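Local coordinates for PsaG (Dunaliella salina, PDB 6SL5), which is a small membrane subunit of photosystem I that binds chlorophyll a and beta-carotene and is thought to anchor light-harvesting antenna to the core, at residues V5-S10 with G81-A86. Residues are numbered along the deposited sequence; the frame is centred on the assembly and turned at random.
Sequences VAIGGS and GYFLLA. With CLA (chlorophyll a), chain B.
Ala6 and Ala86 meet methyl to methyl, CB to CB at 3.7 Å, where helix 3-20 runs closest to helix 83-86. Each CB points toward the other segment, and side chains this small let the backbones approach to 5.2 Å between the CA atoms of Ala6 and Ala86. A second apolar pair lies to one side of the alanines: Ile7 and Phe83 are neighbours, the end of the isoleucine lying toward the ring edge, but their modelled carbons are too close for the detail to be trusted. Beyond this pair, the Phe83 ring meets an aromatic side chain of another protein's chain, with the planes at about 45°.

Polar atoms gather at Tyr82, the N-cap residue of helix 83-86. Its ring rests against one turn of helix 3-20 between two residues four apart: Ser10 lies over one face, its CA 3.8 Å above the plane and displaced toward the rim, while the carbonyl O of Ala6 approaches obliquely. These are van der Waals contacts; Ser10 OG, anti to the backbone N (chi1 178°), has a weak hydrogen bond to the carbonyl of His78, which gives this buried hydroxyl a partner within the protein. A small serine suits this place because it leaves room for the broad tyrosine ring. Ala86 N donates to Tyr82 O at 2.8 Å, closing the first turn of the short helix.

Pigments border the contact. Leu84 turns a branched apolar side chain to the chlorophyll tail, CD1 lying 3.6 Å from C6 of the phytyl chain, and Ile7 touches another chlorophyll a. The arrangement is one close alanine pair where helix 3-20 meets the short helix 83-86, beside Ile7 of a chlorophyll pocket and Phe83, whose side chain comes within about 4 Å of a beta-carotene, consistent with the two membrane-spanning parts expected of PsaG.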
loop_
_atom_site.group_PDB
_atom_site.type_symbol
_atom_site.label_atom_id
_atom_site.label_comp_id
_atom_site.label_asym_id
_atom_site.label_seq_id
_atom_site.Cartn_x
_atom_site.Cartn_y
_atom_site.Cartn_z
ATOM N N VAL H 5 9.602 -58.093 -42.802
ATOM C CA VAL H 5 8.229 -58.082 -43.392
ATOM C C VAL H 5 7.348 -57.017 -42.726
ATOM O O VAL H 5 6.284 -56.713 -43.298
ATOM C CB VAL H 5 7.566 -59.472 -43.332
ATOM C CG1 VAL H 5 8.478 -60.556 -43.887
ATOM C CG2 VAL H 5 7.109 -59.822 -41.925
ATOM N N ALA H 6 7.746 -56.477 -41.568
ATOM C CA ALA H 6 6.890 -55.471 -40.937
ATOM C C ALA H 6 7.222 -54.043 -41.339
ATOM O O ALA H 6 6.381 -53.159 -41.201
ATOM C CB ALA H 6 6.982 -55.576 -39.420
ATOM N N ILE H 7 8.478 -53.803 -41.723
ATOM C CA ILE H 7 8.910 -52.431 -42.125
ATOM C C ILE H 7 9.062 -52.411 -43.647
ATOM O O ILE H 7 9.181 -51.310 -44.218
ATOM C CB ILE H 7 10.219 -52.024 -41.420
ATOM C CG1 ILE H 7 10.589 -50.567 -41.712
ATOM C CG2 ILE H 7 11.345 -52.972 -41.792
ATOM C CD1 ILE H 7 11.675 -50.020 -40.816
ATOM N N GLY H 8 9.088 -53.596 -44.262
ATOM C CA GLY H 8 9.200 -53.690 -45.730
ATOM C C GLY H 8 7.812 -53.626 -46.339
ATOM O O GLY H 8 7.616 -52.868 -47.307
ATOM N N GLY H 9 6.882 -54.391 -45.758
ATOM C CA GLY H 9 5.488 -54.402 -46.174
ATOM C C GLY H 9 4.765 -53.157 -45.777
ATOM O O GLY H 9 3.634 -52.892 -46.191
ATOM N N SER H 10 5.442 -52.390 -44.965
ATOM C CA SER H 10 5.035 -51.104 -44.489
ATOM C C SER H 10 5.353 -50.014 -45.459
ATOM O O SER H 10 4.519 -49.138 -45.729
ATOM C CB SER H 10 5.851 -50.729 -43.322
ATOM O OG SER H 10 5.340 -49.474 -43.045
ATOM N N GLY H 81 4.769 -45.287 -39.038
ATOM C CA GLY H 81 3.585 -46.074 -38.797
ATOM C C GLY H 81 3.766 -47.560 -38.622
ATOM O O GLY H 81 2.855 -48.221 -38.120
ATOM N N TYR H 82 4.892 -48.129 -39.008
ATOM C CA TYR H 82 5.036 -49.556 -38.793
ATOM C C TYR H 82 6.306 -49.981 -38.123
ATOM O O TYR H 82 6.467 -51.181 -37.900
ATOM C CB TYR H 82 4.979 -50.347 -40.071
ATOM C CG TYR H 82 3.709 -50.891 -40.677
ATOM C CD1 TYR H 82 3.435 -52.245 -40.598
ATOM C CD2 TYR H 82 2.879 -50.100 -41.463
ATOM C CE1 TYR H 82 2.339 -52.793 -41.214
ATOM C CE2 TYR H 82 1.775 -50.633 -42.092
ATOM C CZ TYR H 82 1.508 -51.984 -41.958
ATOM O OH TYR H 82 0.412 -52.534 -42.568
ATOM N N PHE H 83 7.204 -49.056 -37.767
ATOM C CA PHE H 83 8.377 -49.526 -36.981
ATOM C C PHE H 83 7.877 -49.730 -35.545
ATOM O O PHE H 83 8.552 -50.416 -34.753
ATOM C CB PHE H 83 9.604 -48.620 -37.117
ATOM C CG PHE H 83 10.934 -49.265 -36.820
ATOM C CD1 PHE H 83 11.842 -49.512 -37.836
ATOM C CD2 PHE H 83 11.287 -49.614 -35.525
ATOM C CE1 PHE H 83 13.066 -50.105 -37.570
ATOM C CE2 PHE H 83 12.513 -50.203 -35.259
ATOM C CZ PHE H 83 13.399 -50.447 -36.281
ATOM N N LEU H 84 6.733 -49.107 -35.227
ATOM C CA LEU H 84 6.071 -49.311 -33.945
ATOM C C LEU H 84 5.493 -50.709 -33.891
ATOM O O LEU H 84 5.633 -51.400 -32.878
ATOM C CB LEU H 84 4.966 -48.269 -33.728
ATOM C CG LEU H 84 4.018 -48.364 -32.507
ATOM C CD1 LEU H 84 3.686 -46.996 -31.952
ATOM C CD2 LEU H 84 2.688 -49.050 -32.795
ATOM N N LEU H 85 4.838 -51.138 -34.970
ATOM C CA LEU H 85 4.303 -52.489 -35.035
ATOM C C LEU H 85 5.441 -53.483 -35.167
ATOM O O LEU H 85 5.351 -54.608 -34.661
ATOM C CB LEU H 85 3.336 -52.635 -36.218
ATOM C CG LEU H 85 1.845 -52.322 -36.059
ATOM C CD1 LEU H 85 1.285 -53.171 -34.947
ATOM C CD2 LEU H 85 1.554 -50.843 -35.822
ATOM N N ALA H 86 6.522 -53.065 -35.827
ATOM C CA ALA H 86 7.696 -53.902 -36.016
ATOM C C ALA H 86 8.439 -54.103 -34.711
ATOM O O ALA H 86 9.067 -55.144 -34.509
ATOM C CB ALA H 86 8.637 -53.262 -37.037
HETATM MG MG CLA B . 9.321 -46.462 -26.579
HETATM C CHA CLA B . 8.140 -48.853 -24.478
HETATM C CHB CLA B . 12.286 -48.176 -26.947
HETATM C CHC CLA B . 10.306 -44.124 -28.666
HETATM C CHD CLA B . 6.242 -44.731 -26.204
HETATM N NA CLA B . 10.147 -48.351 -25.806
HETATM C C1A CLA B . 9.527 -49.177 -24.975
HETATM C C2A CLA B . 10.365 -50.378 -24.630
HETATM C C3A CLA B . 11.659 -50.091 -25.385
HETATM C C4A CLA B . 11.372 -48.811 -26.099
HETATM C CMA CLA B . 12.925 -50.171 -24.568
HETATM C CAA CLA B . 9.772 -51.698 -25.143
HETATM C CBA CLA B . 9.699 -51.806 -26.660
HETATM C CGA CLA B . 8.269 -51.700 -27.113
HETATM O O1A CLA B . 7.813 -52.532 -27.846
HETATM O O2A CLA B . 7.477 -50.742 -26.718
HETATM N NB CLA B . 11.028 -46.197 -27.647
HETATM C C1B CLA B . 12.145 -46.975 -27.659
HETATM C C2B CLA B . 13.142 -46.402 -28.511
HETATM C C3B CLA B . 12.576 -45.257 -28.998
HETATM C C4B CLA B . 11.235 -45.141 -28.433
HETATM C CMB CLA B . 14.501 -46.990 -28.782
HETATM C CAB CLA B . 13.150 -44.253 -29.920
HETATM C CBB CLA B . 13.606 -44.586 -31.314
HETATM N NC CLA B . 8.399 -44.748 -27.355
HETATM C C1C CLA B . 8.999 -43.901 -28.171
HETATM C C2C CLA B . 8.134 -42.734 -28.478
HETATM C C3C CLA B . 6.985 -42.948 -27.790
HETATM C C4C CLA B . 7.163 -44.197 -27.085
HETATM C CMC CLA B . 8.401 -41.557 -29.354
HETATM C CAC CLA B . 5.781 -42.041 -27.761
HETATM C CBC CLA B . 4.773 -42.499 -28.793
HETATM N ND CLA B . 7.601 -46.633 -25.627
HETATM C C1D CLA B . 6.433 -45.947 -25.533
HETATM C C2D CLA B . 5.466 -46.599 -24.672
HETATM C C3D CLA B . 6.146 -47.730 -24.270
HETATM C C4D CLA B . 7.414 -47.739 -24.842
HETATM C CMD CLA B . 4.065 -46.304 -24.220
HETATM C CAD CLA B . 5.987 -48.900 -23.458
HETATM O OBD CLA B . 5.067 -49.157 -22.707
HETATM C CBD CLA B . 7.270 -49.639 -23.549
HETATM C CGD CLA B . 7.862 -49.799 -22.204
HETATM O O1D CLA B . 7.756 -48.898 -21.422
HETATM O O2D CLA B . 8.490 -50.919 -21.874
HETATM C CED CLA B . 8.253 -51.374 -20.552
HETATM C C1 CLA B . 6.780 -49.912 -27.691
HETATM C C2 CLA B . 7.581 -49.137 -28.705
HETATM C C3 CLA B . 7.171 -47.987 -29.253
HETATM C C4 CLA B . 5.865 -47.374 -28.855
HETATM C C5 CLA B . 8.027 -47.249 -30.266
HETATM C C6 CLA B . 7.197 -46.403 -31.222
HETATM C C7 CLA B . 7.974 -45.208 -31.749
HETATM C C8 CLA B . 7.732 -45.064 -33.245
HETATM C C9 CLA B . 8.604 -46.040 -34.023
HETATM C C10 CLA B . 7.994 -43.629 -33.677
HETATM C C11 CLA B . 6.807 -43.042 -34.438
HETATM C C12 CLA B . 5.523 -43.174 -33.628
HETATM C C13 CLA B . 4.814 -41.842 -33.419
HETATM C C14 CLA B . 5.739 -40.733 -32.923
HETATM C C15 CLA B . 3.612 -42.039 -32.499
#